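Chloramphenicol acetyltransferase (Aliivibrio fischeri, PDB 6PXA) probably transfers an acetyl group from acetyl-CoA to a hydroxyl of chloramphenicol, as a trimeric xenobiotic acetyltransferase of the hexapeptide-repeat family. Local coordinates at residues E5-W10 and Y33-S39; E67-I73 and R118-V124; G131-M137 and I148-I154; V158-S162 and I180-L184. All blocks are in the same frame, centred on the assembly; numbering follows the deposited sequence. Where two conformers were deposited one is given.

Contacts 2 and 3 belong to the left-handed beta-helix, where parallel strands of neighbouring coils pair by backbone hydrogen bonds; contact 1 lays an N-terminal loop on its margin, and contact 4 sets a C-terminal helix against one of its turns. Contact 3 is buried, and its Glu133 and Arg151 also meet the other two subunits. Contact 2 is half open, with Leu71, Ile73 and Val124 buried, Glu67, Lys70 and Arg118 exposed, and Asp69 buried among them. Contact 1, partly buried, is largely aromatic, whereas contact 4 is apolar, without a hydrogen bond between its segments. Contact 3 touches contact 1 through Glu133 and His38, and contact 4 through Ile148 and Val158. Contacts 1 and 4 lie farthest apart.

Contact 1. Residues E5-W10 and Y33-S39. With TCH (taurocholic acid), chain M.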
# COMPACT_ATOMS: atom_id res chain seq x y z
N GLU B 5 21.84 4.03 -1.58
CA GLU B 5 20.65 3.90 -0.75
C GLU B 5 21.04 3.99 0.72
O GLU B 5 22.21 3.91 1.09
CB GLU B 5 19.93 2.57 -1.03
CG GLU B 5 19.76 2.30 -2.51
CD GLU B 5 18.62 1.35 -2.80
OE1 GLU B 5 18.17 0.64 -1.87
OE2 GLU B 5 18.16 1.33 -3.97
N ALA B 6 20.01 4.16 1.56
CA ALA B 6 20.24 4.47 2.97
C ALA B 6 20.71 3.26 3.77
O ALA B 6 21.40 3.43 4.78
CB ALA B 6 18.97 5.03 3.60
N PHE B 7 20.35 2.06 3.33
CA PHE B 7 20.65 0.82 4.04
C PHE B 7 21.33 -0.17 3.10
O PHE B 7 20.99 -0.25 1.92
CB PHE B 7 19.36 0.19 4.58
CG PHE B 7 18.65 1.04 5.60
CD1 PHE B 7 17.78 2.03 5.20
CD2 PHE B 7 18.84 0.83 6.95
CE1 PHE B 7 17.11 2.79 6.12
CE2 PHE B 7 18.18 1.58 7.87
CZ PHE B 7 17.32 2.57 7.45
N ASN B 8 22.29 -0.94 3.64
CA ASN B 8 23.02 -1.93 2.86
C ASN B 8 22.40 -3.32 2.94
O ASN B 8 22.59 -4.13 2.03
CB ASN B 8 24.47 -2.00 3.32
CG ASN B 8 25.30 -0.83 2.82
OD1 ASN B 8 24.87 -0.08 1.94
ND2 ASN B 8 26.50 -0.68 3.36
N SER B 9 21.67 -3.64 4.01
CA SER B 9 20.89 -4.87 4.02
C SER B 9 19.75 -4.68 5.00
O SER B 9 19.75 -3.74 5.80
CB SER B 9 21.74 -6.09 4.40
OG SER B 9 22.16 -6.03 5.75
N TRP B 10 18.76 -5.57 4.92
CA TRP B 10 17.66 -5.49 5.87
C TRP B 10 18.03 -5.99 7.25
O TRP B 10 17.18 -5.98 8.15
CB TRP B 10 16.43 -6.25 5.35
CG TRP B 10 16.70 -7.57 4.72
CD1 TRP B 10 16.98 -7.81 3.39
CD2 TRP B 10 16.69 -8.86 5.36
NE1 TRP B 10 17.15 -9.16 3.17
CE2 TRP B 10 16.97 -9.83 4.35
CE3 TRP B 10 16.46 -9.29 6.67
CZ2 TRP B 10 17.05 -11.21 4.64
CZ3 TRP B 10 16.53 -10.65 6.94
CH2 TRP B 10 16.82 -11.60 5.93
N TYR B 33 14.68 2.70 12.81
CA TYR B 33 13.99 2.46 11.54
C TYR B 33 14.81 1.45 10.74
O TYR B 33 15.99 1.68 10.49
CB TYR B 33 13.81 3.77 10.76
CG TYR B 33 13.22 3.65 9.36
CD1 TYR B 33 11.99 3.05 9.16
CD2 TYR B 33 13.88 4.18 8.25
CE1 TYR B 33 11.43 2.95 7.87
CE2 TYR B 33 13.32 4.07 6.96
CZ TYR B 33 12.09 3.45 6.79
OH TYR B 33 11.49 3.32 5.53
N SER B 34 14.17 0.36 10.33
CA SER B 34 14.81 -0.66 9.49
C SER B 34 14.21 -0.52 8.09
O SER B 34 13.22 -1.18 7.76
CB SER B 34 14.60 -2.06 10.05
OG SER B 34 13.22 -2.28 10.35
N GLY B 35 14.86 0.30 7.26
CA GLY B 35 14.19 0.81 6.07
C GLY B 35 14.76 0.30 4.77
O GLY B 35 14.52 0.92 3.73
N PHE B 36 15.49 -0.83 4.80
CA PHE B 36 16.18 -1.32 3.62
C PHE B 36 15.27 -1.39 2.39
O PHE B 36 15.67 -1.00 1.29
CB PHE B 36 16.79 -2.70 3.88
CG PHE B 36 17.39 -3.35 2.65
CD1 PHE B 36 18.65 -2.97 2.19
CD2 PHE B 36 16.70 -4.33 1.95
CE1 PHE B 36 19.21 -3.58 1.05
CE2 PHE B 36 17.25 -4.92 0.81
CZ PHE B 36 18.51 -4.53 0.36
N TYR B 37 14.07 -1.92 2.55
CA TYR B 37 13.29 -2.18 1.34
C TYR B 37 12.68 -0.92 0.74
O TYR B 37 12.15 -0.98 -0.38
CB TYR B 37 12.21 -3.23 1.64
CG TYR B 37 12.80 -4.64 1.62
CD1 TYR B 37 13.10 -5.28 0.42
CD2 TYR B 37 13.10 -5.31 2.81
CE1 TYR B 37 13.67 -6.58 0.41
CE2 TYR B 37 13.68 -6.55 2.82
CZ TYR B 37 13.95 -7.19 1.62
OH TYR B 37 14.51 -8.43 1.66
N HIS B 38 12.77 0.24 1.40
CA HIS B 38 12.27 1.46 0.79
C HIS B 38 13.36 2.50 0.55
O HIS B 38 13.04 3.66 0.26
CB HIS B 38 11.11 2.01 1.61
CG HIS B 38 9.94 1.06 1.65
ND1 HIS B 38 9.96 -0.10 2.41
CD2 HIS B 38 8.77 1.05 0.98
CE1 HIS B 38 8.82 -0.76 2.22
NE2 HIS B 38 8.09 -0.09 1.34
N SER B 39 14.63 2.12 0.67
CA SER B 39 15.79 2.79 0.08
C SER B 39 16.28 4.04 0.80
O SER B 39 17.48 4.32 0.77
CB SER B 39 15.53 3.16 -1.38
OG SER B 39 15.31 1.99 -2.17
C1 TCH M . 17.50 -12.23 10.59
C2 TCH M . 18.98 -12.43 11.09
C3 TCH M . 19.02 -13.35 12.34
O3 TCH M . 20.30 -13.39 12.83
C4 TCH M . 18.04 -12.89 13.48
C5 TCH M . 16.60 -12.62 12.99
C6 TCH M . 15.69 -12.08 14.13
C7 TCH M . 15.94 -10.55 14.47
O7 TCH M . 17.15 -10.42 15.14
C8 TCH M . 15.93 -9.67 13.20
C9 TCH M . 16.95 -10.25 12.13
C10 TCH M . 16.58 -11.69 11.72
C11 TCH M . 17.03 -9.28 10.93
C12 TCH M . 17.28 -7.90 11.27
O12 TCH M . 18.60 -7.70 11.71
C13 TCH M . 16.33 -7.37 12.49
C14 TCH M . 16.40 -8.22 13.54
C15 TCH M . 15.40 -7.57 14.62
C16 TCH M . 15.66 -6.15 14.48
C17 TCH M . 16.63 -5.99 13.30
C18 TCH M . 14.90 -7.29 11.94
C19 TCH M . 15.15 -11.71 11.16
O1S TCH M . 21.26 -1.66 19.51
C20 TCH M . 16.39 -4.73 12.61
C21 TCH M . 17.30 -4.46 11.38
C22 TCH M . 16.81 -3.67 13.65
C23 TCH M . 18.31 -3.64 13.89
C24 TCH M . 18.65 -2.61 14.96
N24 TCH M . 18.50 -2.96 16.35
O24 TCH M . 19.00 -1.53 14.65
C25 TCH M . 18.83 -1.99 17.39
C26 TCH M . 18.73 -2.73 18.71
S26 TCH M . 19.69 -1.86 19.98
O2S TCH M . 18.99 -0.37 20.11
O3S TCH M . 19.57 -2.76 21.35
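The Phe7 ring lies with one face over the backbone of Gly35 and Phe36: Gly35 CA stands 4.0 Å from its centroid, 27° off the normal, CH-pi geometry. Phe36 receives the backbone N of Trp10 over one face and the carbonyl of Phe7 at its edge. The indole sends its own edge toward the Phe36 ring in an offset edge-to-face pair (planes at 63°), with Trp10 CD1 3.8 Å from Phe36 CD2. Its five-membered ring is nearly parallel to Tyr37 but slid aside, with Trp10 CD1 3.6 Å from Tyr37 CZ. With chi1 at 42°, Trp10 CG sits between backbone N and carbonyl carbon, which places the indole beside Tyr37. Their polar ends turn to the second subunit, Trp10 NE1 to its Asp53 and Tyr37 OH to its Tyr49 N. Ala6 N gives a nearly straight bond to Ser39 O (2.7 Å), and Ser39 OG a weak one to Glu5 OE1. Trp10, Phe36 and Tyr37 form an aromatic cluster; Trp10 and Ser34 line an intersubunit pocket whose taurocholic acid is hydrogen-bonded to Leu11 O and to Ser104 N of the second subunit. The loop before strand 14-15 folds over strand 32-34 and the 3-10 segment 36-37.

Contact 2. Residues E67-I73 and R118-V124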
# COMPACT_ATOMS: atom_id res chain seq x y z
N GLU B 67 3.55 27.70 14.05
CA GLU B 67 3.71 26.34 14.56
C GLU B 67 2.97 25.34 13.68
O GLU B 67 1.89 25.62 13.17
CB GLU B 67 3.22 26.23 16.00
CG GLU B 67 4.02 27.03 17.04
CD GLU B 67 3.22 27.27 18.32
OE1 GLU B 67 1.99 27.07 18.30
OE2 GLU B 67 3.82 27.66 19.35
N VAL B 68 3.57 24.16 13.52
CA VAL B 68 3.00 23.06 12.75
C VAL B 68 2.84 21.84 13.66
O VAL B 68 3.40 21.78 14.76
CB VAL B 68 3.85 22.70 11.52
CG1 VAL B 68 3.90 23.86 10.53
CG2 VAL B 68 5.25 22.28 11.95
N ASP B 69 2.08 20.84 13.16
CA ASP B 69 1.96 19.58 13.87
C ASP B 69 3.31 18.87 13.97
O ASP B 69 4.08 18.83 13.01
CB ASP B 69 0.92 18.66 13.17
CG ASP B 69 -0.50 19.23 13.23
OD1 ASP B 69 -0.85 19.89 14.25
OD2 ASP B 69 -1.25 19.10 12.24
N LYS B 70 3.61 18.35 15.15
CA LYS B 70 4.89 17.71 15.39
C LYS B 70 4.70 16.20 15.45
O LYS B 70 3.61 15.69 15.72
CB LYS B 70 5.52 18.23 16.69
CG LYS B 70 6.08 19.67 16.57
CD LYS B 70 6.56 20.24 17.88
CE LYS B 70 6.57 21.78 17.79
NZ LYS B 70 6.89 22.46 19.09
N LEU B 71 5.79 15.47 15.19
CA LEU B 71 5.82 14.01 15.27
C LEU B 71 6.69 13.62 16.46
O LEU B 71 7.89 13.90 16.49
CB LEU B 71 6.37 13.41 13.97
CG LEU B 71 6.74 11.93 14.07
CD1 LEU B 71 5.50 11.09 14.36
CD2 LEU B 71 7.48 11.43 12.84
N ARG B 72 6.08 12.98 17.46
CA ARG B 72 6.80 12.61 18.67
C ARG B 72 6.77 11.09 18.81
O ARG B 72 5.69 10.48 18.81
CB ARG B 72 6.19 13.29 19.90
CG ARG B 72 5.91 14.76 19.74
CD ARG B 72 5.59 15.37 21.12
NE ARG B 72 4.33 16.10 21.16
CZ ARG B 72 3.49 16.08 22.21
NH1 ARG B 72 2.36 16.78 22.17
NH2 ARG B 72 3.77 15.36 23.29
N ILE B 73 7.95 10.48 18.93
CA ILE B 73 8.10 9.04 19.02
C ILE B 73 8.83 8.71 20.32
O ILE B 73 9.78 9.41 20.70
CB ILE B 73 8.85 8.47 17.79
CG1 ILE B 73 8.00 8.65 16.53
CG2 ILE B 73 9.19 7.02 18.00
CD1 ILE B 73 8.77 8.45 15.22
N ARG B 118 -4.52 22.50 11.36
CA ARG B 118 -3.71 21.55 12.10
C ARG B 118 -4.57 20.40 12.60
O ARG B 118 -5.76 20.56 12.89
CB ARG B 118 -3.01 22.25 13.27
CG ARG B 118 -1.88 23.15 12.83
CD ARG B 118 -1.32 23.93 13.96
NE ARG B 118 -0.61 23.13 14.97
CZ ARG B 118 -0.11 23.70 16.06
NH1 ARG B 118 -0.25 25.00 16.22
NH2 ARG B 118 0.53 23.01 16.99
N ALA B 119 -3.96 19.23 12.69
CA ALA B 119 -4.62 18.06 13.24
C ALA B 119 -4.13 17.73 14.63
O ALA B 119 -4.68 16.83 15.27
CB ALA B 119 -4.42 16.85 12.32
N GLY B 120 -3.12 18.45 15.12
CA GLY B 120 -2.46 18.10 16.35
C GLY B 120 -1.29 17.18 16.09
O GLY B 120 -1.14 16.60 15.01
N ASP B 121 -0.47 17.01 17.12
CA ASP B 121 0.73 16.19 17.00
C ASP B 121 0.40 14.71 16.75
O ASP B 121 -0.61 14.18 17.22
CB ASP B 121 1.57 16.28 18.28
CG ASP B 121 2.22 17.66 18.47
OD1 ASP B 121 2.11 18.55 17.58
OD2 ASP B 121 2.88 17.83 19.52
N THR B 122 1.28 14.05 16.01
CA THR B 122 1.29 12.59 15.92
C THR B 122 2.21 12.07 17.02
O THR B 122 3.39 12.43 17.06
CB THR B 122 1.74 12.12 14.55
OG1 THR B 122 0.79 12.57 13.58
CG2 THR B 122 1.78 10.60 14.49
N ILE B 123 1.66 11.28 17.93
CA ILE B 123 2.41 10.78 19.07
C ILE B 123 2.43 9.27 18.98
O ILE B 123 1.37 8.63 18.91
CB ILE B 123 1.78 11.23 20.39
CG1 ILE B 123 1.64 12.75 20.41
CG2 ILE B 123 2.64 10.77 21.55
CD1 ILE B 123 0.92 13.30 21.63
N VAL B 124 3.63 8.70 19.01
CA VAL B 124 3.84 7.27 19.20
C VAL B 124 4.48 7.06 20.57
O VAL B 124 5.53 7.64 20.87
CB VAL B 124 4.68 6.66 18.08
CG1 VAL B 124 4.82 5.14 18.29
CG2 VAL B 124 4.03 6.93 16.72
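Arg72 and Asp121 form a salt bridge in which the guanidinium approaches side-on, NE and NH1 both reaching Asp121 OD2, at 2.8 Å for NE. The oxygen lies in the guanidinium plane, while the two planar groups stand almost perpendicular, 87° apart; the nitrogens meet OD2 on its anti side. Arg72 is bent at chi3 (-127°), turning the guanidinium back toward Asp121. A second charged cluster precedes the strands. Arg118 NE makes a weak, nearly straight bond of 3.3 Å to Asp69 OD1, and Glu67 adds a long ion pair to Arg118 NH1.

Side-chain to backbone bonds come next. Asp69 spans two consecutive amides: Ala119 N reaches OD2 at 2.8 Å on the syn side, and Gly120 N gives OD1 a weaker, bent bond. Asp121 OD1 takes Lys70 N at 2.9 Å from above the carboxylate plane.

Between the strands the pairing is parallel, as expected of successive coils in a left-handed beta-helix, with axes 4.7 Å apart and inclined by only 5°. Thr122 N bonds Lys70 O, Arg72 N bonds Thr122 O and Val124 N bonds Arg72 O.

Packing differs on the two faces. Ile73 and Val124 lie side by side on the buried one, Ile73 CG1 4.2 Å from Val124 CB, and Phe85 of strand 84-86 packs on Leu71 and Val124; on the other, Ile123 CD1 lies 3.6 Å above the guanidinium plane of Arg72.

Each aspartate thus ties an arginine to the opposing backbone; Asp69 OD1 and Asp121 OD1 are 4.7 Å apart, a repulsion that the arginines and amide N-H groups probably offset.

Contact 3. Residues G131-M137 and I148-I154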
# COMPACT_ATOMS: atom_id res chain seq x y z
N GLY B 131 4.55 -2.15 11.96
CA GLY B 131 4.88 -3.05 10.87
C GLY B 131 5.08 -2.33 9.55
O GLY B 131 4.82 -1.13 9.37
N SER B 132 5.51 -3.14 8.57
CA SER B 132 5.98 -2.61 7.30
C SER B 132 4.82 -1.98 6.54
O SER B 132 3.72 -2.53 6.49
CB SER B 132 6.62 -3.71 6.46
OG SER B 132 7.21 -3.15 5.28
N GLU B 133 5.06 -0.78 6.02
CA GLU B 133 4.12 -0.11 5.11
C GLU B 133 2.81 0.26 5.80
O GLU B 133 1.81 0.59 5.13
CB GLU B 133 3.88 -0.98 3.85
CG GLU B 133 5.11 -1.04 2.97
CD GLU B 133 4.90 -1.75 1.64
OE1 GLU B 133 5.91 -2.18 1.09
OE2 GLU B 133 3.76 -1.85 1.15
N ALA B 134 2.80 0.29 7.13
CA ALA B 134 1.67 0.88 7.81
C ALA B 134 1.69 2.38 7.54
O ALA B 134 2.74 2.97 7.26
CB ALA B 134 1.73 0.61 9.32
N MET B 135 0.51 2.98 7.52
CA MET B 135 0.38 4.41 7.32
C MET B 135 -0.35 5.02 8.50
O MET B 135 -1.50 4.66 8.78
CB MET B 135 -0.35 4.74 6.03
CG MET B 135 0.02 6.12 5.52
SD MET B 135 -1.05 6.75 4.21
CE MET B 135 0.01 6.41 2.79
N ILE B 136 0.30 5.98 9.15
CA ILE B 136 -0.18 6.66 10.36
C ILE B 136 -0.67 8.05 9.95
O ILE B 136 0.12 8.90 9.52
CB ILE B 136 0.93 6.77 11.41
CG1 ILE B 136 1.59 5.42 11.66
CG2 ILE B 136 0.38 7.30 12.71
CD1 ILE B 136 0.62 4.41 12.19
N MET B 137 -1.97 8.29 10.07
CA MET B 137 -2.57 9.53 9.57
C MET B 137 -2.41 10.65 10.60
O MET B 137 -2.05 10.40 11.75
CB MET B 137 -4.03 9.28 9.22
CG MET B 137 -4.27 8.21 8.12
SD MET B 137 -3.62 8.63 6.52
CE MET B 137 -2.00 8.22 6.72
N ILE B 148 1.18 -2.18 15.55
CA ILE B 148 0.49 -1.78 14.34
C ILE B 148 0.86 -2.80 13.26
O ILE B 148 2.05 -3.02 12.97
CB ILE B 148 0.87 -0.35 13.90
CG1 ILE B 148 0.59 0.67 15.01
CG2 ILE B 148 0.10 0.03 12.61
CD1 ILE B 148 -0.82 0.58 15.62
N GLY B 149 -0.14 -3.44 12.69
CA GLY B 149 0.12 -4.47 11.69
C GLY B 149 0.71 -3.89 10.41
O GLY B 149 0.53 -2.71 10.08
N ALA B 150 1.42 -4.76 9.68
CA ALA B 150 1.87 -4.39 8.34
C ALA B 150 0.67 -3.91 7.54
O ALA B 150 -0.42 -4.47 7.64
CB ALA B 150 2.54 -5.60 7.66
N ARG B 151 0.86 -2.80 6.82
CA ARG B 151 -0.14 -2.23 5.90
C ARG B 151 -1.35 -1.63 6.61
O ARG B 151 -2.29 -1.18 5.94
CB ARG B 151 -0.63 -3.26 4.86
CG ARG B 151 0.30 -3.52 3.66
CD ARG B 151 0.40 -2.30 2.72
NE ARG B 151 1.38 -2.54 1.67
CZ ARG B 151 1.17 -3.33 0.60
NH1 ARG B 151 -0.00 -3.93 0.42
NH2 ARG B 151 2.12 -3.50 -0.32
N ALA B 152 -1.36 -1.59 7.94
CA ALA B 152 -2.47 -0.96 8.64
C ALA B 152 -2.57 0.53 8.28
O ALA B 152 -1.58 1.18 7.94
CB ALA B 152 -2.30 -1.10 10.15
N VAL B 153 -3.79 1.04 8.30
CA VAL B 153 -4.06 2.45 8.03
C VAL B 153 -4.71 3.00 9.30
O VAL B 153 -5.89 2.74 9.58
CB VAL B 153 -4.93 2.64 6.79
CG1 VAL B 153 -5.18 4.17 6.55
CG2 VAL B 153 -4.26 1.99 5.57
N ILE B 154 -3.94 3.73 10.08
CA ILE B 154 -4.31 4.11 11.44
C ILE B 154 -4.84 5.54 11.39
O ILE B 154 -4.09 6.48 11.09
CB ILE B 154 -3.11 3.98 12.39
CG1 ILE B 154 -2.61 2.55 12.34
CG2 ILE B 154 -3.51 4.35 13.81
CD1 ILE B 154 -3.65 1.52 12.85
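Glu133 keeps its chain extended beyond CG (chi2 -173°), whereas Arg151 bends at chi2 (-68°) and so brings its guanidinium alongside the carboxylate. The two side chains run side by side in the same direction, their planar ends 27° apart. NE and NH2 of Arg151 both grip Glu133 OE2, NH2 at 2.8 Å; the still shorter NE distance is doubtful in detail. The oxygen lies in the guanidinium plane, met by NE on its anti side and by NH2 on its syn side. The other carboxylate oxygen, OE1, accepts from His38 NE2 of the same chain and forms a salt bridge with Arg48 of the second subunit, and Arg151 NH2 also binds a sulfate, probably from the crystallisation liquor.

Both residues sit at the third position of type II beta turns, 131-134 and 149-152, with positive phi. These turns stack as equivalent corners of consecutive coils in the left-handed beta-helix of the hexapeptide-repeat family. At the corner, Gly131 N bonds Ile148 O and Arg151 N bonds Ser132 O. Gly131 lies close against the opposing backbone, its CA 4.2 Å from Ala150 CA.

Beyond the turns the chains pair as parallel strands. Met135 N bonds Ala152 O at 2.8 Å, Ile154 N bonds Met135 O at 2.9 Å, and Met137 N bonds Ile154 O at 3.0 Å. Toward the interior, Ile136 CD1 lies 3.7 Å from Ile154 CG1, the two side chains side by side, and Ala134 CB is 3.7 Å from Ile148 CG2. On the opposite side of the strands, Met135 packs on Glu133 of the third subunit and Val153 on that subunit's Arg151.

Contact 4. Residues V158-S162 and I180-L184; sequences VAPYS and IQTLL
A type II beta turn, Ala159 to Ser162, closed by the bond from Ser162 N to Ala159 O, leads into strand 162-165 of the left-handed beta-helix and meets helix 177-186 of the C-terminal part that packs beside it. Tyr161, third residue of the turn with positive phi (64°), projects from it to the helix. Its side chain runs past Ile180 and Leu184 in the opposite direction and crosses Leu183 at about a right angle. Near the base of the side chain, Tyr161 CB touches Ile180 CD1 at 3.7 Å. Farther out, Leu184 CD2 lies in the ring plane at its edge, 3.9 Å from CE2 of Tyr161, and Leu183 CD1 comes within 3.6 Å of Tyr161 CZ. Spacings of i, i+3 and i+4 put these three residues on one side of the helix, consistent with a single apolar surface receiving the ring. Pro160 adds to the turn's side of the contact, its CB 4.0 Å from Leu184 CD1. Helix 208-219 packs on Leu183 through Ile208 and Leu211, while Arg174 and Trp189 also border Tyr161. No hydrogen bond joins turn to helix. The phenol oxygen is buried without a polar partner in the model: Tyr161 OH lies 3.5 Å from Leu183 CB.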
# COMPACT_ATOMS: atom_id res chain seq x y z
N VAL B 158 -4.90 4.66 19.25
CA VAL B 158 -4.69 3.24 19.54
C VAL B 158 -4.40 3.10 21.03
O VAL B 158 -3.45 3.70 21.55
CB VAL B 158 -3.56 2.66 18.69
CG1 VAL B 158 -3.22 1.22 19.09
CG2 VAL B 158 -3.95 2.71 17.21
N ALA B 159 -5.25 2.33 21.73
CA ALA B 159 -5.09 2.13 23.16
C ALA B 159 -3.79 1.37 23.45
O ALA B 159 -3.34 0.58 22.63
CB ALA B 159 -6.27 1.35 23.74
N PRO B 160 -3.18 1.61 24.62
CA PRO B 160 -1.94 0.91 24.98
C PRO B 160 -2.09 -0.60 24.89
O PRO B 160 -3.08 -1.19 25.34
CB PRO B 160 -1.69 1.35 26.43
CG PRO B 160 -2.46 2.59 26.60
CD PRO B 160 -3.62 2.53 25.67
N TYR B 161 -1.05 -1.24 24.33
CA TYR B 161 -0.94 -2.69 24.22
C TYR B 161 -2.03 -3.30 23.34
O TYR B 161 -2.30 -4.51 23.43
CB TYR B 161 -0.91 -3.34 25.60
CG TYR B 161 0.37 -3.02 26.32
CD1 TYR B 161 1.52 -3.76 26.08
CD2 TYR B 161 0.44 -1.94 27.18
CE1 TYR B 161 2.71 -3.45 26.72
CE2 TYR B 161 1.62 -1.61 27.82
CZ TYR B 161 2.74 -2.37 27.58
OH TYR B 161 3.89 -2.02 28.22
N SER B 162 -2.65 -2.47 22.50
CA SER B 162 -3.54 -2.95 21.45
C SER B 162 -2.75 -3.46 20.24
O SER B 162 -1.66 -2.95 19.92
CB SER B 162 -4.48 -1.82 21.02
OG SER B 162 -5.51 -1.61 21.97
N ILE B 180 -1.75 -4.97 31.87
CA ILE B 180 -1.55 -3.73 31.12
C ILE B 180 -1.43 -2.55 32.08
O ILE B 180 -0.50 -1.74 31.99
CB ILE B 180 -2.69 -3.51 30.12
CG1 ILE B 180 -2.65 -4.54 29.00
CG2 ILE B 180 -2.62 -2.10 29.53
CD1 ILE B 180 -3.65 -4.25 27.90
N GLN B 181 -2.40 -2.43 33.00
CA GLN B 181 -2.38 -1.33 33.95
C GLN B 181 -1.08 -1.33 34.74
O GLN B 181 -0.54 -0.26 35.07
CB GLN B 181 -3.57 -1.44 34.90
CG GLN B 181 -4.50 -0.25 34.83
CD GLN B 181 -4.97 0.18 36.21
OE1 GLN B 181 -4.53 1.21 36.73
NE2 GLN B 181 -5.86 -0.60 36.81
N THR B 182 -0.55 -2.51 35.05
CA THR B 182 0.69 -2.62 35.80
C THR B 182 1.86 -2.07 35.00
O THR B 182 2.65 -1.25 35.51
CB THR B 182 0.92 -4.08 36.19
OG1 THR B 182 0.01 -4.44 37.22
CG2 THR B 182 2.35 -4.30 36.67
N LEU B 183 1.99 -2.48 33.74
CA LEU B 183 3.07 -1.99 32.91
C LEU B 183 3.01 -0.47 32.74
O LEU B 183 4.05 0.18 32.57
CB LEU B 183 3.03 -2.69 31.54
CG LEU B 183 3.24 -4.21 31.57
CD1 LEU B 183 3.13 -4.85 30.14
CD2 LEU B 183 4.58 -4.53 32.16
N LEU B 184 1.82 0.11 32.82
CA LEU B 184 1.67 1.55 32.62
C LEU B 184 2.06 2.35 33.86
O LEU B 184 2.32 3.55 33.74
CB LEU B 184 0.24 1.89 32.21
CG LEU B 184 -0.16 1.30 30.84
CD1 LEU B 184 -1.54 1.75 30.41
CD2 LEU B 184 0.86 1.70 29.80